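Local coordinates for protein arginyl-trna synthetase (Thermus thermophilus, PDB 1IQ0) that probably catalyses the ATP-dependent joining of L-arginine to tRNA(Arg), working as a monomeric class I aminoacyl-tRNA synthetase, at residues 156-161 and 186-191; 173-178 and 404-409; 235-240 and 322-327. All blocks are in the same frame, centred on the assembly; numbering follows the deposited sequence.

Contact 1 (156-161 and 186-191); sequences AAETLF and RLHQDP
The Phe161 ring turns its edge to Leu187: methyl CD1 lies close to the ring plane, 4.0 Å from CE2, and the two side chains run roughly at right angles. The ring also stacks with the imidazole of His165, one turn further along the same helix, and touches Ala199 and Ile200 of helix 197-208. With CG set opposite the backbone N (chi1 168°), Phe161 reaches out from helix 154-165 to pack against helix 176-189 and helix 197-208, a place that suits a large, flat, apolar group.

The other flat pair is Glu158 and His188. The carboxylate plane stands about 70° from that of the imidazole. The two groups are crowded together in the model, and the imidazole may be turned over, so any polar link between them is doubtful. A firmer partner for the acid is Tyr193, whose hydroxyl is hydrogen-bonded to OE2.

Leu187 ties the two halves together because its methyls part company. While CD1 goes to Phe161, CD2 settles on the Glu158 backbone, 3.5 Å from Glu158 O, and beside that residue's CB at 3.8 Å. A branched leucine is well suited to this double task, and chi1 of 176° aims the fork at the facing helix, the nearest CA atoms being those of Glu158 and Leu187, 7.8 Å apart.

Here two consecutive helices of the catalytic domain, 154-165 and 176-189, pack through apolar side chains, with the carboxylate and the imidazole beside them. The chemistry implies that shape complementarity and exclusion of water hold the helices together here, while the one acid among the touching residues, Glu158, has its polar end engaged by a tyrosine hydroxyl beyond the two segments.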
loop_
_atom_site.group_PDB
_atom_site.type_symbol
_atom_site.label_atom_id
_atom_site.label_comp_id
_atom_site.label_asym_id
_atom_site.label_seq_id
_atom_site.Cartn_x
_atom_site.Cartn_y
_atom_site.Cartn_z
ATOM N N ALA A 156 6.811 17.396 -19.482
ATOM C CA ALA A 156 6.688 18.710 -18.857
ATOM C C ALA A 156 7.069 19.784 -19.879
ATOM O O ALA A 156 6.508 20.882 -19.891
ATOM C CB ALA A 156 7.598 18.806 -17.642
ATOM N N ALA A 157 8.035 19.473 -20.734
ATOM C CA ALA A 157 8.453 20.434 -21.746
ATOM C C ALA A 157 7.302 20.686 -22.717
ATOM O O ALA A 157 7.056 21.818 -23.114
ATOM C CB ALA A 157 9.678 19.913 -22.509
ATOM N N GLU A 158 6.589 19.629 -23.090
ATOM C CA GLU A 158 5.491 19.794 -24.028
ATOM C C GLU A 158 4.384 20.684 -23.507
ATOM O O GLU A 158 3.857 21.500 -24.258
ATOM C CB GLU A 158 4.909 18.445 -24.440
ATOM C CG GLU A 158 5.884 17.577 -25.189
ATOM C CD GLU A 158 5.212 16.416 -25.891
ATOM O OE1 GLU A 158 4.330 15.769 -25.287
ATOM O OE2 GLU A 158 5.575 16.144 -27.050
ATOM N N THR A 159 4.027 20.554 -22.229
ATOM C CA THR A 159 2.950 21.396 -21.730
ATOM C C THR A 159 3.412 22.837 -21.584
ATOM O O THR A 159 2.671 23.755 -21.923
ATOM C CB THR A 159 2.369 20.902 -20.378
ATOM O OG1 THR A 159 3.292 21.170 -19.321
ATOM C CG2 THR A 159 2.092 19.428 -20.437
ATOM N N LEU A 160 4.628 23.042 -21.085
ATOM C CA LEU A 160 5.137 24.404 -20.934
ATOM C C LEU A 160 5.247 25.072 -22.309
ATOM O O LEU A 160 4.995 26.264 -22.449
ATOM C CB LEU A 160 6.496 24.402 -20.230
ATOM C CG LEU A 160 6.449 23.907 -18.779
ATOM C CD1 LEU A 160 7.829 24.041 -18.123
ATOM C CD2 LEU A 160 5.419 24.720 -18.014
ATOM N N PHE A 161 5.623 24.297 -23.320
ATOM C CA PHE A 161 5.719 24.834 -24.669
ATOM C C PHE A 161 4.317 25.218 -25.158
ATOM O O PHE A 161 4.110 26.317 -25.681
ATOM C CB PHE A 161 6.309 23.801 -25.628
ATOM C CG PHE A 161 6.163 24.178 -27.075
ATOM C CD1 PHE A 161 6.921 25.214 -27.617
ATOM C CD2 PHE A 161 5.225 23.537 -27.879
ATOM C CE1 PHE A 161 6.743 25.614 -28.939
ATOM C CE2 PHE A 161 5.038 23.926 -29.204
ATOM C CZ PHE A 161 5.801 24.969 -29.736
ATOM N N ARG A 186 -4.334 20.302 -26.457
ATOM C CA ARG A 186 -4.431 21.029 -27.715
ATOM C C ARG A 186 -3.195 20.743 -28.567
ATOM O O ARG A 186 -3.307 20.478 -29.764
ATOM C CB ARG A 186 -4.561 22.540 -27.508
ATOM C CG ARG A 186 -5.282 23.179 -28.689
ATOM C CD ARG A 186 -4.741 24.526 -29.117
ATOM N NE ARG A 186 -5.209 25.617 -28.277
ATOM C CZ ARG A 186 -5.286 26.880 -28.684
ATOM N NH1 ARG A 186 -4.932 27.200 -29.921
ATOM N NH2 ARG A 186 -5.704 27.826 -27.853
ATOM N N LEU A 187 -2.022 20.780 -27.939
ATOM C CA LEU A 187 -0.773 20.513 -28.647
ATOM C C LEU A 187 -0.817 19.183 -29.396
ATOM O O LEU A 187 -0.453 19.116 -30.573
ATOM C CB LEU A 187 0.415 20.501 -27.675
ATOM C CG LEU A 187 1.770 20.141 -28.309
ATOM C CD1 LEU A 187 2.156 21.208 -29.324
ATOM C CD2 LEU A 187 2.849 20.019 -27.231
ATOM N N HIS A 188 -1.259 18.124 -28.721
ATOM C CA HIS A 188 -1.319 16.805 -29.351
ATOM C C HIS A 188 -2.451 16.600 -30.351
ATOM O O HIS A 188 -2.521 15.559 -31.003
ATOM C CB HIS A 188 -1.373 15.702 -28.292
ATOM C CG HIS A 188 -0.024 15.288 -27.801
ATOM N ND1 HIS A 188 0.684 16.011 -26.864
ATOM C CD2 HIS A 188 0.782 14.266 -28.174
ATOM C CE1 HIS A 188 1.866 15.452 -26.683
ATOM N NE2 HIS A 188 1.950 14.392 -27.466
ATOM N N GLN A 189 -3.340 17.578 -30.468
ATOM C CA GLN A 189 -4.433 17.479 -31.429
ATOM C C GLN A 189 -4.088 18.406 -32.585
ATOM O O GLN A 189 -4.769 18.426 -33.609
ATOM C CB GLN A 189 -5.763 17.918 -30.803
ATOM C CG GLN A 189 -6.251 17.035 -29.671
ATOM C CD GLN A 189 -7.627 17.439 -29.170
ATOM O OE1 GLN A 189 -7.899 18.618 -28.946
ATOM N NE2 GLN A 189 -8.498 16.457 -28.981
ATOM N N ASP A 190 -3.015 19.174 -32.408
ATOM C CA ASP A 190 -2.583 20.120 -33.425
ATOM C C ASP A 190 -2.094 19.392 -34.675
ATOM O O ASP A 190 -1.223 18.521 -34.602
ATOM C CB ASP A 190 -1.474 21.013 -32.875
ATOM C CG ASP A 190 -1.226 22.227 -33.746
ATOM O OD1 ASP A 190 -1.235 22.073 -34.986
ATOM O OD2 ASP A 190 -1.016 23.330 -33.192
ATOM N N PRO A 191 -2.656 19.744 -35.845
ATOM C CA PRO A 191 -2.299 19.140 -37.136
ATOM C C PRO A 191 -0.800 19.202 -37.431
ATOM O O PRO A 191 -0.247 18.308 -38.077
ATOM C CB PRO A 191 -3.112 19.963 -38.135
ATOM C CG PRO A 191 -4.319 20.349 -37.348
ATOM C CD PRO A 191 -3.723 20.746 -36.019
#

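Contact 2 (173-178 and 404-409); sequences KEKYDH and SVDEVL
Lys175 and Asp406 approach from opposite directions and meet as a salt bridge, NZ to OD2 at 2.6 Å, although that oxygen is crowded in the model and its position is correspondingly uncertain. The same ammonium group binds Asp177 OD1 at 2.9 Å, on the lone pair that lies on the side of the other carboxylate oxygen. The bend at the end of the lysine chain (chi4 -74°) brings NZ between the two acids, and Ala222 O and Thr226 OG1 are further partners. A water donates to both carboxylates, lying 2.7 Å from Asp177 OD2 and 3.2 Å from Asp406 OD2, while Thr226 OG1 is bonded to Asp406 OD1. A leucine in place of Lys175 would probably leave the two acids to repel each other, with no cation between Asp177 OD1 and Asp406 OD2, which are 4.6 Å apart.

His178 makes the second link. Its NE2 meets Ser404 OG in the ring plane, a weak but nearly straight hydrogen bond of 3.3 Å in which either atom may donate. Ser404 is the N-cap of helix 405-423, and its OG also accepts from Glu407 N at 3.2 Å; a short polar side chain suits this position because it can fold back onto the first turn.

The contact thus joins the starts of two helices, 176-189 and 405-423. Helix 213-229 supplies Ala222 and Thr226, and Glu117 of the predicted HIGH region touches Asp177, His178 and Ser404. Val405 bonds through its backbone to Leu118 in that region, and Val408 packs on Val120 at the start of helix 120-138.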
loop_
_atom_site.group_PDB
_atom_site.type_symbol
_atom_site.label_atom_id
_atom_site.label_comp_id
_atom_site.label_asym_id
_atom_site.label_seq_id
_atom_site.Cartn_x
_atom_site.Cartn_y
_atom_site.Cartn_z
ATOM N N LYS A 173 -8.944 30.890 -11.781
ATOM C CA LYS A 173 -9.958 30.091 -11.097
ATOM C C LYS A 173 -9.875 28.589 -11.391
ATOM O O LYS A 173 -10.041 27.763 -10.495
ATOM C CB LYS A 173 -11.357 30.613 -11.447
ATOM C CG LYS A 173 -11.639 32.012 -10.905
ATOM C CD LYS A 173 -13.074 32.454 -11.175
ATOM C CE LYS A 173 -13.320 32.717 -12.656
ATOM N NZ LYS A 173 -12.500 33.856 -13.161
ATOM N N GLU A 174 -9.633 28.237 -12.647
ATOM C CA GLU A 174 -9.518 26.837 -13.043
ATOM C C GLU A 174 -8.344 26.166 -12.310
ATOM O O GLU A 174 -7.281 26.769 -12.159
ATOM C CB GLU A 174 -9.315 26.768 -14.561
ATOM C CG GLU A 174 -8.916 25.415 -15.113
ATOM C CD GLU A 174 -8.851 25.416 -16.632
ATOM O OE1 GLU A 174 -8.411 26.429 -17.209
ATOM O OE2 GLU A 174 -9.229 24.402 -17.254
ATOM N N LYS A 175 -8.541 24.936 -11.835
ATOM C CA LYS A 175 -7.469 24.222 -11.136
ATOM C C LYS A 175 -6.285 24.241 -12.104
ATOM O O LYS A 175 -6.387 23.768 -13.235
ATOM C CB LYS A 175 -7.905 22.793 -10.816
ATOM C CG LYS A 175 -6.956 22.060 -9.879
ATOM C CD LYS A 175 -7.669 20.943 -9.127
ATOM C CE LYS A 175 -6.686 20.082 -8.336
ATOM N NZ LYS A 175 -5.880 19.185 -9.231
ATOM N N TYR A 176 -5.168 24.794 -11.660
ATOM C CA TYR A 176 -4.015 24.957 -12.529
ATOM C C TYR A 176 -3.552 23.779 -13.375
ATOM O O TYR A 176 -3.246 23.967 -14.555
ATOM C CB TYR A 176 -2.834 25.526 -11.741
ATOM C CG TYR A 176 -1.788 26.161 -12.633
ATOM C CD1 TYR A 176 -0.694 25.428 -13.092
ATOM C CD2 TYR A 176 -1.915 27.490 -13.055
ATOM C CE1 TYR A 176 0.247 25.997 -13.944
ATOM C CE2 TYR A 176 -0.982 28.068 -13.907
ATOM C CZ TYR A 176 0.096 27.316 -14.349
ATOM O OH TYR A 176 1.020 27.878 -15.196
ATOM N N ASP A 177 -3.507 22.572 -12.814
ATOM C CA ASP A 177 -3.043 21.452 -13.613
ATOM C C ASP A 177 -4.038 21.037 -14.683
ATOM O O ASP A 177 -3.665 20.364 -15.650
ATOM C CB ASP A 177 -2.609 20.267 -12.725
ATOM C CG ASP A 177 -3.704 19.766 -11.801
ATOM O OD1 ASP A 177 -4.608 20.549 -11.434
ATOM O OD2 ASP A 177 -3.629 18.578 -11.422
ATOM N N HIS A 178 -5.298 21.440 -14.526
ATOM C CA HIS A 178 -6.312 21.140 -15.537
ATOM C C HIS A 178 -6.098 22.117 -16.695
ATOM O O HIS A 178 -6.268 21.770 -17.860
ATOM C CB HIS A 178 -7.729 21.300 -14.977
ATOM C CG HIS A 178 -8.217 20.093 -14.239
ATOM N ND1 HIS A 178 -7.852 19.816 -12.938
ATOM C CD2 HIS A 178 -9.004 19.066 -14.637
ATOM C CE1 HIS A 178 -8.393 18.670 -12.568
ATOM N NE2 HIS A 178 -9.096 18.193 -13.580
ATOM N N SER A 404 -10.198 12.689 -15.394
ATOM C CA SER A 404 -9.264 13.042 -14.336
ATOM C C SER A 404 -9.718 12.514 -12.986
ATOM O O SER A 404 -10.905 12.260 -12.766
ATOM C CB SER A 404 -9.129 14.555 -14.232
ATOM O OG SER A 404 -10.325 15.112 -13.720
ATOM N N VAL A 405 -8.760 12.365 -12.081
ATOM C CA VAL A 405 -9.046 11.885 -10.742
ATOM C C VAL A 405 -9.940 12.889 -10.033
ATOM O O VAL A 405 -10.825 12.510 -9.270
ATOM C CB VAL A 405 -7.743 11.697 -9.937
ATOM C CG1 VAL A 405 -8.066 11.421 -8.463
ATOM C CG2 VAL A 405 -6.940 10.547 -10.524
ATOM N N ASP A 406 -9.711 14.173 -10.286
ATOM C CA ASP A 406 -10.518 15.203 -9.654
ATOM C C ASP A 406 -11.994 15.068 -10.026
ATOM O O ASP A 406 -12.870 15.365 -9.213
ATOM C CB ASP A 406 -10.011 16.592 -10.029
ATOM C CG ASP A 406 -8.674 16.911 -9.394
ATOM O OD1 ASP A 406 -8.386 16.369 -8.302
ATOM O OD2 ASP A 406 -7.923 17.715 -9.979
ATOM N N GLU A 407 -12.264 14.614 -11.247
ATOM C CA GLU A 407 -13.641 14.435 -11.684
ATOM C C GLU A 407 -14.238 13.199 -11.025
ATOM O O GLU A 407 -15.391 13.221 -10.609
ATOM C CB GLU A 407 -13.719 14.302 -13.204
ATOM C CG GLU A 407 -13.338 15.575 -13.938
ATOM C CD GLU A 407 -13.330 15.395 -15.443
ATOM O OE1 GLU A 407 -14.409 15.130 -16.019
ATOM O OE2 GLU A 407 -12.240 15.512 -16.045
ATOM N N VAL A 408 -13.464 12.121 -10.936
ATOM C CA VAL A 408 -13.969 10.914 -10.302
ATOM C C VAL A 408 -14.294 11.249 -8.852
ATOM O O VAL A 408 -15.306 10.804 -8.321
ATOM C CB VAL A 408 -12.949 9.757 -10.357
ATOM C CG1 VAL A 408 -13.470 8.567 -9.554
ATOM C CG2 VAL A 408 -12.723 9.325 -11.805
ATOM N N LEU A 409 -13.446 12.059 -8.220
ATOM C CA LEU A 409 -13.678 12.454 -6.841
ATOM C C LEU A 409 -14.975 13.248 -6.707
ATOM O O LEU A 409 -15.802 12.951 -5.840
ATOM C CB LEU A 409 -12.513 13.295 -6.313
ATOM C CG LEU A 409 -11.213 12.555 -5.979
ATOM C CD1 LEU A 409 -10.142 13.547 -5.545
ATOM C CD2 LEU A 409 -11.479 11.544 -4.875
HETATM O O HOH W 1 -4.987 16.524 -10.395
#

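Contact 3 (235-240 and 322-327); sequences DLLVWE and RPYENP
Leu237 sets one methyl almost exactly over the middle of the Tyr324 ring. CD2 stands 3.6 Å from the ring centroid and only 6° off the ring normal, a CH-pi contact in which that single methyl is nearly equidistant from all six ring carbons. The tyrosine takes a chi1 of 179°, with CG opposite its own backbone N, and this lays the ring across the end of the leucine. An aliphatic branch suits the place, since it can rest on a flat face without needing a polar partner.

Trp239, two residues on along the strand and so on the same side of it, approaches the tyrosine less closely. Its six-membered ring comes edge first, with CZ2 4.3 Å from Tyr324 CE1. Tyrosine can sit in this apolar setting because its hydroxyl bonds to Asn217 ND2.

Beyond the ring, Asn326 folds back: its ND2 donates to Tyr324 O at 2.9 Å, from well above the carbonyl plane (39°), so that its amide closes back on the backbone two residues earlier.

In the sheet of the catalytic domain, strand 333-335 runs between strands 236-239 and 320-323, and its Thr334 touches both Leu237 and Tyr324. Helix 213-229 packs against the cluster, Leu220 meeting both Trp239 and Tyr324.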
loop_
_atom_site.group_PDB
_atom_site.type_symbol
_atom_site.label_atom_id
_atom_site.label_comp_id
_atom_site.label_asym_id
_atom_site.label_seq_id
_atom_site.Cartn_x
_atom_site.Cartn_y
_atom_site.Cartn_z
ATOM N N ASP A 235 6.688 12.256 2.710
ATOM C CA ASP A 235 7.751 12.801 3.543
ATOM C C ASP A 235 8.766 13.566 2.692
ATOM O O ASP A 235 9.218 14.651 3.063
ATOM C CB ASP A 235 8.484 11.684 4.284
ATOM C CG ASP A 235 7.589 10.944 5.248
ATOM O OD1 ASP A 235 7.230 9.784 4.955
ATOM O OD2 ASP A 235 7.241 11.532 6.298
ATOM N N LEU A 236 9.116 12.998 1.543
ATOM C CA LEU A 236 10.118 13.609 0.683
ATOM C C LEU A 236 9.715 13.783 -0.772
ATOM O O LEU A 236 8.937 13.011 -1.327
ATOM C CB LEU A 236 11.392 12.766 0.703
ATOM C CG LEU A 236 12.031 12.403 2.042
ATOM C CD1 LEU A 236 12.883 11.149 1.868
ATOM C CD2 LEU A 236 12.861 13.576 2.553
ATOM N N LEU A 237 10.288 14.805 -1.381
ATOM C CA LEU A 237 10.094 15.095 -2.789
ATOM C C LEU A 237 11.516 15.103 -3.327
ATOM O O LEU A 237 12.397 15.681 -2.710
ATOM C CB LEU A 237 9.486 16.484 -2.978
ATOM C CG LEU A 237 8.045 16.651 -3.465
ATOM C CD1 LEU A 237 7.091 15.767 -2.706
ATOM C CD2 LEU A 237 7.668 18.120 -3.327
ATOM N N VAL A 238 11.750 14.427 -4.442
ATOM C CA VAL A 238 13.062 14.440 -5.059
ATOM C C VAL A 238 12.871 14.842 -6.513
ATOM O O VAL A 238 12.147 14.182 -7.261
ATOM C CB VAL A 238 13.768 13.066 -4.992
ATOM C CG1 VAL A 238 15.009 13.094 -5.859
ATOM C CG2 VAL A 238 14.176 12.762 -3.551
ATOM N N TRP A 239 13.521 15.935 -6.899
ATOM C CA TRP A 239 13.434 16.466 -8.254
ATOM C C TRP A 239 14.576 15.986 -9.153
ATOM O O TRP A 239 15.741 15.959 -8.751
ATOM C CB TRP A 239 13.420 18.010 -8.210
ATOM C CG TRP A 239 12.245 18.595 -7.444
ATOM C CD1 TRP A 239 11.940 18.388 -6.129
ATOM C CD2 TRP A 239 11.206 19.441 -7.963
ATOM N NE1 TRP A 239 10.782 19.044 -5.797
ATOM C CE2 TRP A 239 10.307 19.698 -6.902
ATOM C CE3 TRP A 239 10.946 20.004 -9.221
ATOM C CZ2 TRP A 239 9.161 20.495 -7.058
ATOM C CZ3 TRP A 239 9.806 20.799 -9.379
ATOM C CH2 TRP A 239 8.928 21.034 -8.302
ATOM N N GLU A 240 14.232 15.612 -10.383
ATOM C CA GLU A 240 15.223 15.162 -11.347
ATOM C C GLU A 240 16.355 16.188 -11.503
ATOM O O GLU A 240 17.532 15.816 -11.549
ATOM C CB GLU A 240 14.548 14.904 -12.700
ATOM C CG GLU A 240 15.501 14.468 -13.815
ATOM C CD GLU A 240 16.243 13.180 -13.489
ATOM O OE1 GLU A 240 15.657 12.286 -12.847
ATOM O OE2 GLU A 240 17.411 13.051 -13.889
ATOM N N ARG A 322 15.300 20.713 2.094
ATOM C CA ARG A 322 14.790 21.861 2.840
ATOM C C ARG A 322 13.266 21.725 2.877
ATOM O O ARG A 322 12.702 20.855 2.210
ATOM C CB ARG A 322 15.184 23.174 2.144
ATOM C CG ARG A 322 14.559 23.347 0.771
ATOM C CD ARG A 322 15.114 24.560 0.017
ATOM N NE ARG A 322 14.767 25.825 0.655
ATOM C CZ ARG A 322 15.592 26.532 1.417
ATOM N NH1 ARG A 322 16.828 26.102 1.641
ATOM N NH2 ARG A 322 15.181 27.670 1.963
ATOM N N PRO A 323 12.580 22.574 3.661
ATOM C CA PRO A 323 11.116 22.489 3.730
ATOM C C PRO A 323 10.472 22.840 2.391
ATOM O O PRO A 323 10.922 23.750 1.699
ATOM C CB PRO A 323 10.757 23.506 4.820
ATOM C CG PRO A 323 11.979 23.517 5.700
ATOM C CD PRO A 323 13.099 23.510 4.675
ATOM N N TYR A 324 9.422 22.114 2.026
ATOM C CA TYR A 324 8.727 22.378 0.775
ATOM C C TYR A 324 7.501 23.223 1.070
ATOM O O TYR A 324 6.606 22.794 1.799
ATOM C CB TYR A 324 8.291 21.076 0.106
ATOM C CG TYR A 324 7.538 21.288 -1.191
ATOM C CD1 TYR A 324 8.157 21.892 -2.288
ATOM C CD2 TYR A 324 6.204 20.889 -1.322
ATOM C CE1 TYR A 324 7.470 22.089 -3.483
ATOM C CE2 TYR A 324 5.508 21.082 -2.506
ATOM C CZ TYR A 324 6.147 21.681 -3.586
ATOM O OH TYR A 324 5.464 21.865 -4.768
ATOM N N GLU A 325 7.469 24.424 0.500
ATOM C CA GLU A 325 6.354 25.330 0.700
ATOM C C GLU A 325 5.117 24.792 -0.017
ATOM O O GLU A 325 5.104 24.655 -1.238
ATOM C CB GLU A 325 6.706 26.724 0.171
ATOM C CG GLU A 325 5.618 27.760 0.409
ATOM C CD GLU A 325 5.996 29.142 -0.094
ATOM O OE1 GLU A 325 6.237 29.296 -1.310
ATOM O OE2 GLU A 325 6.051 30.080 0.730
ATOM N N ASN A 326 4.085 24.477 0.758
ATOM C CA ASN A 326 2.839 23.953 0.210
ATOM C C ASN A 326 1.780 24.036 1.302
ATOM O O ASN A 326 2.104 24.032 2.487
ATOM C CB ASN A 326 3.019 22.500 -0.223
ATOM C CG ASN A 326 2.980 21.537 0.945
ATOM O OD1 ASN A 326 1.954 20.926 1.218
ATOM N ND2 ASN A 326 4.100 21.408 1.648
ATOM N N PRO A 327 0.501 24.108 0.918
ATOM C CA PRO A 327 -0.560 24.200 1.923
ATOM C C PRO A 327 -1.139 22.883 2.423
ATOM O O PRO A 327 -2.078 22.891 3.218
ATOM C CB PRO A 327 -1.616 25.037 1.214
ATOM C CG PRO A 327 -1.525 24.509 -0.192
ATOM C CD PRO A 327 -0.017 24.434 -0.424
#

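Overall arrangement
Contacts 1 and 3 are largely buried and apolar, whereas contact 2 is only partly buried and relies on charge, a water and a helix cap. Contact 1 lies farthest out, its centre about 34 Å from the centre of the chain, and joins helix to helix; contact 3, at about 21 Å, belongs to the central sheet. Contacts 1 and 2 use the two ends of helix 176-189, their centres about 18 Å apart, so one helix is packed by hydrophobic groups near its end and by ionic groups at its start. Helix 213-229 touches at least one segment of each contact, running past all three.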